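PDB 4B4Y: neuroglobin from Symsagittifera roscoffensis, which binds haem with an oxygen molecule in its pocket and, as a globin, probably carries or senses oxygen in association with the nervous system. Local coordinates for residues Gly76-Asp81 and Pro94-Leu99; Asp81-Leu86 and Glu139-Ala144; Phe39-Pro44 and Lys57-Met62. All coordinates share one frame; numbering follows the deposited sequence.

Contact 1: Gly76-Asp81 and Pro94-Leu99; sequences GKVISD and PKLSSL. With HEM (protoporphyrin IX containing Fe), chain B.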
# COMPACT_ATOMS: atom_id res chain seq x y z
N GLY A 76 -10.39 6.94 -7.27
CA GLY A 76 -11.38 7.33 -8.25
C GLY A 76 -12.77 6.74 -7.94
O GLY A 76 -13.80 7.44 -8.07
N LYS A 77 -12.78 5.52 -7.42
CA LYS A 77 -14.02 4.81 -7.05
C LYS A 77 -14.69 5.33 -5.82
O LYS A 77 -15.92 5.56 -5.82
CB LYS A 77 -13.63 3.29 -6.88
CG LYS A 77 -14.77 2.37 -6.52
CD LYS A 77 -15.83 2.33 -7.63
CE LYS A 77 -16.88 1.18 -7.33
NZ LYS A 77 -18.30 1.69 -7.29
N VAL A 78 -13.94 5.49 -4.74
CA VAL A 78 -14.45 6.19 -3.54
C VAL A 78 -14.98 7.57 -3.87
O VAL A 78 -16.07 7.97 -3.47
CB VAL A 78 -13.33 6.32 -2.42
CG1 VAL A 78 -13.83 7.22 -1.33
CG2 VAL A 78 -13.06 4.92 -1.84
N ILE A 79 -14.23 8.35 -4.64
CA ILE A 79 -14.77 9.69 -4.95
C ILE A 79 -16.12 9.55 -5.77
O ILE A 79 -17.06 10.24 -5.54
CB ILE A 79 -13.72 10.47 -5.76
CG1 ILE A 79 -12.50 10.90 -4.85
CG2 ILE A 79 -14.34 11.57 -6.51
CD1 ILE A 79 -11.25 11.34 -5.70
N SER A 80 -16.10 8.76 -6.81
CA SER A 80 -17.32 8.53 -7.66
C SER A 80 -18.54 8.07 -6.89
O SER A 80 -19.60 8.69 -6.96
CB SER A 80 -17.04 7.45 -8.71
OG SER A 80 -18.16 7.67 -9.51
N ASP A 81 -18.31 7.12 -5.99
CA ASP A 81 -19.39 6.63 -5.20
C ASP A 81 -19.89 7.68 -4.25
O ASP A 81 -21.08 7.62 -3.80
CB ASP A 81 -18.89 5.47 -4.33
CG ASP A 81 -18.83 4.15 -5.07
OD1 ASP A 81 -19.22 4.04 -6.27
OD2 ASP A 81 -18.28 3.25 -4.44
N PRO A 94 -18.98 1.06 6.05
CA PRO A 94 -18.20 -0.13 6.42
C PRO A 94 -17.21 -0.64 5.35
O PRO A 94 -16.21 -1.32 5.70
CB PRO A 94 -19.27 -1.18 6.79
CG PRO A 94 -20.55 -0.72 6.13
CD PRO A 94 -20.34 0.69 5.57
N LYS A 95 -17.48 -0.35 4.07
CA LYS A 95 -16.51 -0.69 2.99
C LYS A 95 -15.29 0.26 3.06
O LYS A 95 -14.19 -0.15 2.69
CB LYS A 95 -17.18 -0.71 1.54
N LEU A 96 -15.52 1.48 3.60
CA LEU A 96 -14.51 2.55 3.81
C LEU A 96 -13.64 2.26 5.05
O LEU A 96 -12.50 1.83 4.91
CB LEU A 96 -15.17 3.95 3.86
CG LEU A 96 -15.32 4.77 2.54
CD1 LEU A 96 -15.52 3.90 1.30
CD2 LEU A 96 -16.34 5.93 2.59
N SER A 97 -14.15 2.50 6.26
CA SER A 97 -13.76 1.69 7.43
C SER A 97 -12.25 1.69 7.68
O SER A 97 -11.77 2.50 8.50
CB SER A 97 -14.36 0.25 7.31
OG SER A 97 -14.08 -0.62 8.39
N SER A 98 -11.52 0.83 6.94
CA SER A 98 -10.05 0.74 7.01
C SER A 98 -9.24 1.89 6.36
O SER A 98 -7.99 1.87 6.50
CB SER A 98 -9.51 -0.63 6.52
OG SER A 98 -9.31 -0.71 5.10
N LEU A 99 -9.89 2.82 5.66
CA LEU A 99 -9.19 4.03 5.15
C LEU A 99 -8.69 4.96 6.24
O LEU A 99 -7.67 5.57 6.06
CB LEU A 99 -10.02 4.88 4.16
CG LEU A 99 -10.63 4.08 3.03
CD1 LEU A 99 -11.26 4.98 2.02
CD2 LEU A 99 -9.63 3.11 2.36
CHA HEM B . -4.77 5.14 0.44
CHB HEM B . -8.61 7.60 -1.08
CHC HEM B . -6.48 11.71 0.50
CHD HEM B . -2.32 9.35 0.95
C1A HEM B . -6.00 5.43 -0.09
C2A HEM B . -7.01 4.50 -0.47
C3A HEM B . -8.05 5.17 -0.90
C4A HEM B . -7.78 6.54 -0.74
CMA HEM B . -9.42 4.61 -1.41
CAA HEM B . -6.83 2.94 -0.38
CBA HEM B . -6.41 2.44 -1.74
CGA HEM B . -5.95 1.00 -1.70
O1A HEM B . -6.53 0.13 -1.07
O2A HEM B . -4.91 0.70 -2.34
C1B HEM B . -8.41 8.95 -0.75
C2B HEM B . -9.37 10.04 -0.87
C3B HEM B . -8.82 11.14 -0.41
C4B HEM B . -7.45 10.83 -0.03
CMB HEM B . -10.82 9.82 -1.40
CAB HEM B . -9.44 12.56 -0.38
CBB HEM B . -10.43 12.82 0.48
C1C HEM B . -5.14 11.43 0.67
C2C HEM B . -4.04 12.41 0.79
C3C HEM B . -2.90 11.76 0.82
C4C HEM B . -3.23 10.36 0.78
CMC HEM B . -4.19 13.95 0.77
CAC HEM B . -1.46 12.39 0.97
CBC HEM B . -0.44 11.76 0.36
C1D HEM B . -2.60 8.00 1.07
C2D HEM B . -1.71 6.95 1.56
C3D HEM B . -2.52 5.72 1.37
C4D HEM B . -3.78 6.06 0.76
CMD HEM B . -0.26 7.00 2.07
CAD HEM B . -2.08 4.28 1.59
CBD HEM B . -1.89 4.89 0.15
CGD HEM B . -1.32 3.80 -0.53
O1D HEM B . -0.82 4.09 -1.64
O2D HEM B . -1.40 2.74 0.17
NA HEM B . -6.52 6.66 -0.25
NB HEM B . -7.29 9.48 -0.23
NC HEM B . -4.60 10.21 0.65
ND HEM B . -3.81 7.42 0.70
FE HEM B . -5.54 8.39 0.25

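Contact 2: Asp81-Leu86 and Glu139-Ala144; sequences DCLVDL and EAWLKA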
# COMPACT_ATOMS: atom_id res chain seq x y z
N ASP A 81 -18.31 7.12 -5.99
CA ASP A 81 -19.39 6.63 -5.20
C ASP A 81 -19.89 7.68 -4.25
O ASP A 81 -21.08 7.62 -3.80
CB ASP A 81 -18.89 5.47 -4.33
CG ASP A 81 -18.83 4.15 -5.07
OD1 ASP A 81 -19.22 4.04 -6.27
OD2 ASP A 81 -18.28 3.25 -4.44
N CYS A 82 -19.01 8.57 -3.79
CA CYS A 82 -19.53 9.55 -2.83
C CYS A 82 -20.29 10.64 -3.61
O CYS A 82 -21.36 11.10 -3.14
CB CYS A 82 -18.46 10.25 -1.98
SG CYS A 82 -17.61 9.26 -0.84
N LEU A 83 -19.74 11.04 -4.76
CA LEU A 83 -20.23 12.24 -5.50
C LEU A 83 -21.68 12.02 -5.97
O LEU A 83 -22.52 12.94 -6.02
CB LEU A 83 -19.35 12.50 -6.73
CG LEU A 83 -17.88 13.07 -6.58
CD1 LEU A 83 -17.27 13.30 -8.04
CD2 LEU A 83 -18.00 14.36 -5.84
N VAL A 84 -21.97 10.76 -6.24
CA VAL A 84 -23.17 10.40 -6.91
C VAL A 84 -24.30 10.34 -5.86
O VAL A 84 -25.44 10.48 -6.15
CB VAL A 84 -22.76 9.18 -7.78
CG1 VAL A 84 -23.27 7.83 -7.32
CG2 VAL A 84 -22.73 9.55 -9.20
N ASP A 85 -23.97 10.28 -4.59
CA ASP A 85 -25.03 10.36 -3.58
C ASP A 85 -24.44 10.97 -2.30
O ASP A 85 -24.19 10.27 -1.30
CB ASP A 85 -25.62 8.95 -3.31
CG ASP A 85 -26.71 8.93 -2.17
OD1 ASP A 85 -27.23 9.99 -1.69
OD2 ASP A 85 -26.99 7.80 -1.70
N LEU A 86 -24.25 12.29 -2.30
CA LEU A 86 -23.44 12.93 -1.23
C LEU A 86 -24.03 12.83 0.12
O LEU A 86 -23.30 12.60 1.11
CB LEU A 86 -23.09 14.39 -1.52
CG LEU A 86 -21.96 14.45 -2.56
CD1 LEU A 86 -21.97 15.74 -3.38
CD2 LEU A 86 -20.54 14.15 -1.97
N GLU A 139 -18.50 26.13 -5.28
CA GLU A 139 -18.87 25.88 -3.88
C GLU A 139 -19.46 24.48 -3.72
O GLU A 139 -19.23 23.83 -2.69
CB GLU A 139 -19.99 26.86 -3.39
CG GLU A 139 -19.65 28.20 -2.88
CD GLU A 139 -20.89 28.90 -2.25
OE1 GLU A 139 -21.59 28.31 -1.34
OE2 GLU A 139 -21.16 30.06 -2.68
N ALA A 140 -20.25 24.00 -4.69
CA ALA A 140 -20.78 22.61 -4.57
C ALA A 140 -19.60 21.57 -4.52
O ALA A 140 -19.56 20.66 -3.64
CB ALA A 140 -21.75 22.27 -5.77
N TRP A 141 -18.65 21.71 -5.44
CA TRP A 141 -17.45 20.79 -5.43
C TRP A 141 -16.63 20.91 -4.17
O TRP A 141 -16.25 19.91 -3.58
CB TRP A 141 -16.61 21.08 -6.63
CG TRP A 141 -17.10 20.40 -7.79
CD1 TRP A 141 -17.98 20.90 -8.74
CD2 TRP A 141 -16.75 19.07 -8.20
NE1 TRP A 141 -18.14 19.96 -9.75
CE2 TRP A 141 -17.46 18.81 -9.39
CE3 TRP A 141 -16.01 18.03 -7.58
CZ2 TRP A 141 -17.38 17.59 -10.03
CZ3 TRP A 141 -15.90 16.78 -8.27
CH2 TRP A 141 -16.61 16.58 -9.48
N LEU A 142 -16.48 22.11 -3.64
CA LEU A 142 -15.67 22.27 -2.42
C LEU A 142 -16.35 21.63 -1.24
O LEU A 142 -15.73 20.99 -0.31
CB LEU A 142 -15.32 23.77 -2.15
CG LEU A 142 -14.24 24.41 -3.07
CD1 LEU A 142 -14.22 25.96 -3.05
CD2 LEU A 142 -12.79 23.86 -2.82
N LYS A 143 -17.66 21.85 -1.18
CA LYS A 143 -18.42 21.20 -0.10
C LYS A 143 -18.39 19.65 -0.25
O LYS A 143 -18.15 18.88 0.71
CB LYS A 143 -19.87 21.73 -0.08
CG LYS A 143 -20.58 21.35 1.28
CD LYS A 143 -21.76 22.26 1.64
CE LYS A 143 -22.27 21.86 3.05
NZ LYS A 143 -23.43 22.68 3.54
N ALA A 144 -18.63 19.18 -1.45
CA ALA A 144 -18.50 17.74 -1.74
C ALA A 144 -17.13 17.20 -1.28
O ALA A 144 -17.04 16.13 -0.69
CB ALA A 144 -18.65 17.48 -3.31

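Contact 3: Phe39-Pro44 and Lys57-Met62; sequences FMEENP and KTAKEM. With HEM (protoporphyrin IX containing Fe), chain B.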
# COMPACT_ATOMS: atom_id res chain seq x y z
N PHE A 39 -1.07 16.40 -8.35
CA PHE A 39 -0.87 16.39 -6.88
C PHE A 39 0.59 16.02 -6.53
O PHE A 39 1.21 16.65 -5.64
CB PHE A 39 -1.78 15.35 -6.27
CG PHE A 39 -1.72 15.25 -4.76
CD1 PHE A 39 -1.87 16.33 -3.96
CD2 PHE A 39 -1.55 14.00 -4.16
CE1 PHE A 39 -1.85 16.19 -2.53
CE2 PHE A 39 -1.56 13.84 -2.79
CZ PHE A 39 -1.68 14.90 -1.96
N MET A 40 1.13 15.02 -7.22
CA MET A 40 2.49 14.55 -6.99
C MET A 40 3.55 15.56 -7.55
O MET A 40 4.57 15.70 -6.95
CB MET A 40 2.68 13.12 -7.60
CG MET A 40 1.79 12.03 -6.84
SD MET A 40 2.06 10.39 -7.62
CE MET A 40 3.70 9.97 -6.87
N GLU A 41 3.26 16.24 -8.66
CA GLU A 41 4.12 17.33 -9.15
C GLU A 41 4.25 18.48 -8.18
O GLU A 41 5.39 18.99 -7.91
CB GLU A 41 3.65 17.81 -10.52
CG GLU A 41 3.87 16.73 -11.57
CD GLU A 41 3.31 17.09 -12.90
OE1 GLU A 41 2.38 17.94 -12.90
OE2 GLU A 41 3.75 16.46 -13.93
N GLU A 42 3.15 18.87 -7.58
CA GLU A 42 3.13 20.07 -6.73
C GLU A 42 3.51 19.77 -5.32
O GLU A 42 3.96 20.71 -4.54
CB GLU A 42 1.76 20.80 -6.82
CG GLU A 42 1.31 21.19 -8.29
CD GLU A 42 -0.08 21.87 -8.37
OE1 GLU A 42 -0.88 21.86 -7.37
OE2 GLU A 42 -0.36 22.54 -9.40
N ASN A 43 3.38 18.49 -4.91
CA ASN A 43 3.68 18.16 -3.47
C ASN A 43 4.65 16.97 -3.42
O ASN A 43 4.24 15.78 -3.31
CB ASN A 43 2.41 17.79 -2.76
CG ASN A 43 1.35 18.92 -2.88
OD1 ASN A 43 1.34 19.86 -2.08
ND2 ASN A 43 0.50 18.82 -3.91
N PRO A 44 5.94 17.29 -3.59
CA PRO A 44 6.94 16.26 -3.90
C PRO A 44 7.09 15.33 -2.74
O PRO A 44 7.44 14.17 -2.95
CB PRO A 44 8.25 17.06 -4.11
CG PRO A 44 7.79 18.52 -4.24
CD PRO A 44 6.41 18.66 -3.87
N LYS A 57 11.79 8.72 -10.35
CA LYS A 57 11.01 9.06 -11.53
C LYS A 57 10.20 10.33 -11.29
O LYS A 57 9.89 10.65 -10.14
CB LYS A 57 10.08 7.91 -11.83
CG LYS A 57 10.87 6.67 -12.22
CD LYS A 57 9.98 5.48 -12.68
CE LYS A 57 10.90 4.32 -13.20
NZ LYS A 57 12.32 4.88 -13.44
N THR A 58 9.87 11.05 -12.36
CA THR A 58 8.89 12.13 -12.30
C THR A 58 7.45 11.57 -12.19
O THR A 58 7.20 10.45 -12.60
CB THR A 58 8.93 12.96 -13.59
OG1 THR A 58 8.52 12.10 -14.64
CG2 THR A 58 10.39 13.50 -13.89
N ALA A 59 6.51 12.39 -11.71
CA ALA A 59 5.09 12.01 -11.61
C ALA A 59 4.61 11.50 -12.94
O ALA A 59 3.95 10.49 -13.04
CB ALA A 59 4.23 13.20 -11.15
N LYS A 60 4.98 12.20 -14.01
CA LYS A 60 4.57 11.79 -15.33
C LYS A 60 5.20 10.44 -15.73
O LYS A 60 4.57 9.64 -16.43
CB LYS A 60 4.96 12.85 -16.37
CG LYS A 60 4.46 12.43 -17.82
CD LYS A 60 4.99 13.39 -18.92
CE LYS A 60 4.25 13.19 -20.28
NZ LYS A 60 4.74 14.20 -21.31
N GLU A 61 6.45 10.20 -15.36
CA GLU A 61 6.96 8.86 -15.60
C GLU A 61 6.18 7.82 -14.75
O GLU A 61 5.94 6.74 -15.26
CB GLU A 61 8.47 8.76 -15.34
CG GLU A 61 9.27 9.40 -16.47
CD GLU A 61 10.71 9.70 -16.07
OE1 GLU A 61 11.06 9.68 -14.86
OE2 GLU A 61 11.47 9.96 -17.00
N MET A 62 5.77 8.18 -13.52
CA MET A 62 5.03 7.26 -12.65
C MET A 62 3.70 6.92 -13.25
O MET A 62 3.19 5.80 -13.11
CB MET A 62 4.79 7.84 -11.23
CG MET A 62 5.92 7.82 -10.33
SD MET A 62 6.66 6.18 -10.06
CE MET A 62 5.31 5.10 -9.66
CHA HEM B . -4.77 5.14 0.44
CHB HEM B . -8.61 7.60 -1.08
CHC HEM B . -6.48 11.71 0.50
CHD HEM B . -2.32 9.35 0.95
C1A HEM B . -6.00 5.43 -0.09
C2A HEM B . -7.01 4.50 -0.47
C3A HEM B . -8.05 5.17 -0.90
C4A HEM B . -7.78 6.54 -0.74
CMA HEM B . -9.42 4.61 -1.41
CAA HEM B . -6.83 2.94 -0.38
CBA HEM B . -6.41 2.44 -1.74
CGA HEM B . -5.95 1.00 -1.70
O1A HEM B . -6.53 0.13 -1.07
O2A HEM B . -4.91 0.70 -2.34
C1B HEM B . -8.41 8.95 -0.75
C2B HEM B . -9.37 10.04 -0.87
C3B HEM B . -8.82 11.14 -0.41
C4B HEM B . -7.45 10.83 -0.03
CMB HEM B . -10.82 9.82 -1.40
CAB HEM B . -9.44 12.56 -0.38
CBB HEM B . -10.43 12.82 0.48
C1C HEM B . -5.14 11.43 0.67
C2C HEM B . -4.04 12.41 0.79
C3C HEM B . -2.90 11.76 0.82
C4C HEM B . -3.23 10.36 0.78
CMC HEM B . -4.19 13.95 0.77
CAC HEM B . -1.46 12.39 0.97
CBC HEM B . -0.44 11.76 0.36
C1D HEM B . -2.60 8.00 1.07
C2D HEM B . -1.71 6.95 1.56
C3D HEM B . -2.52 5.72 1.37
C4D HEM B . -3.78 6.06 0.76
CMD HEM B . -0.26 7.00 2.07
CAD HEM B . -2.08 4.28 1.59
CBD HEM B . -1.89 4.89 0.15
CGD HEM B . -1.32 3.80 -0.53
O1D HEM B . -0.82 4.09 -1.64
O2D HEM B . -1.40 2.74 0.17
NA HEM B . -6.52 6.66 -0.25
NB HEM B . -7.29 9.48 -0.23
NC HEM B . -4.60 10.21 0.65
ND HEM B . -3.81 7.42 0.70
FE HEM B . -5.54 8.39 0.25
O HOH W 1 5.84 15.07 -14.11

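Contact 1: Gly76-Asp81 and Pro94-Leu99
In the wall of the haem pocket formed by the E and F regions of the globin fold, Val-78 of helix 66-83 meets Leu-96 and Leu-99. Its CG2 does the touching, 4.1 Å from Leu-96 CD1 and 4.3 Å from Leu-99 CD1, while the haem methyl CMA lies 3.7 Å from the same Val-78 CG2. One methyl thus packs against both leucines and the rim of the porphyrin. The first torsion makes this possible: with CG1 anti to the backbone N (chi1 171°), CG2 is set toward the leucines and CG1 is left for a second haem methyl, CMB, which Ile-79 also touches through CG1.

On the F side of this classic E-F pocket, Leu-99 lays both methyls against one side of a single pyrrole's substituents, CD1 3.9 Å from haem CMA and CD2 3.9 Å from haem CAA. Leu-96 stands behind it and reaches Val-78 with one branch end. The chain turns between the two leucines, where Ser-97 takes positive phi and Leu-99 N bonds to Leu-96 O. The carbonyl of Leu-99 accepts a hydrogen bond from ND1 of His-103, the bond expected of a proximal histidine. Away from the haem, the salt bridge Lys-77 NZ to Asp-81 OD1, 2.7 Å long, spans one turn of helix 66-83 and uses the syn lone pair of the carboxylate oxygen.

Contact 2: Asp81-Leu86 and Glu139-Ala144
Leu-83 and Leu-86, near the C-terminal end of helix 66-83, pack on Trp-141 and Ala-144 of helix 135-153. In globin terms this is the end of helix E against helix H, a buried joint of the helical sandwich.

The contact is wholly apolar and falls into two halves. The aliphatic-aromatic half belongs to Leu-83, whose CD1 reaches the six-membered ring of Trp-141, 3.6 Å from CH2. The methyl approaches the indole obliquely, and the two side chains cross at about a right angle. The second methyl, CD2, straddles the junction, 4.0 Å from Trp-141 CZ3 and 4.1 Å from Ala-144 CB. Leu-83 CG lies beside its own backbone N (chi1 -73°), a setting that carries both methyls over to helix 135-153.

The aliphatic half centres on the methyl of Ala-144. Leu-86 CD1 comes within 3.7 Å of Ala-144 CB, and its other branch rests against the CA and CB of the same alanine. A residue this small lets the backbones draw close, with the CA atoms of Leu-83 and Ala-144 only 6.9 Å apart. Ile-148, one turn further along helix 135-153, continues the packing by touching both Cys-82 and Leu-83, and Val-9 and Gln-14 touch Leu-86 from the N-terminal region.

The polar side of the account rests on Trp-141. Its CB points away from helix 66-83, yet its indole swings back so that the six-membered ring meets Leu-83; the polar part of the same indole is tied to helix 11-24, where Trp-141 NE1 is hydrogen-bonded to Asp-20 OD2.

Contact 3: Phe39-Pro44 and Lys57-Met62
With CG set beside its backbone N (chi1 -68°), Glu-41 brings that atom to 3.6 Å from Ala-59 CB, while Met-40 meets the same alanine through its own CB, 3.9 Å from Ala-59 CB. Beyond CG the glutamate chain is extended, and its OE2 accepts from a water that in turn accepts from Lys-60 N at 3.0 Å; Gln-37 NE2 also bonds to this carboxylate oxygen.

The contact joins the end of helix B to the short helix D of the globin fold. Helix 59-62 opens with a capping box: Glu-61 N donates to Thr-58 OG1 at 2.9 Å, and Thr-58 N donates back to Glu-61 OE1 from above the carboxylate plane. At the end of helix 28-42, Asn-43 ND2 bonds in the carbonyl plane to Phe-39 O.

Phe-39 itself turns to the haem, its CZ 3.8 Å from haem CMC and haem CAC lying in plane at the ring edge. Trimming Phe-39 to an alanine would probably open a gap beside haem CMC and CAC, leaving this edge of the porphyrin less firmly packed. Leu-116 of helix 111-127 also touches the ring.

How the contacts relate
Along the chain contact 3 closes before the others open, and helix 59-62 is followed directly by helix 66-83, which contacts 1 and 2 share. Those two interlock in sequence, meet at Asp-81 and have centres 13 Å apart. Contact 1 joins helix 66-83 to the F region and contact 2 joins its end to helix 135-153. Contact 3 lies about 24 Å from contact 1 and 26 Å from contact 2, centre to centre, and across the middle of the chain from contact 2. Contacts 1 and 3 both touch the haem, at different parts of its rim, whereas contact 2 packs helices beyond it. All lie within one globin domain.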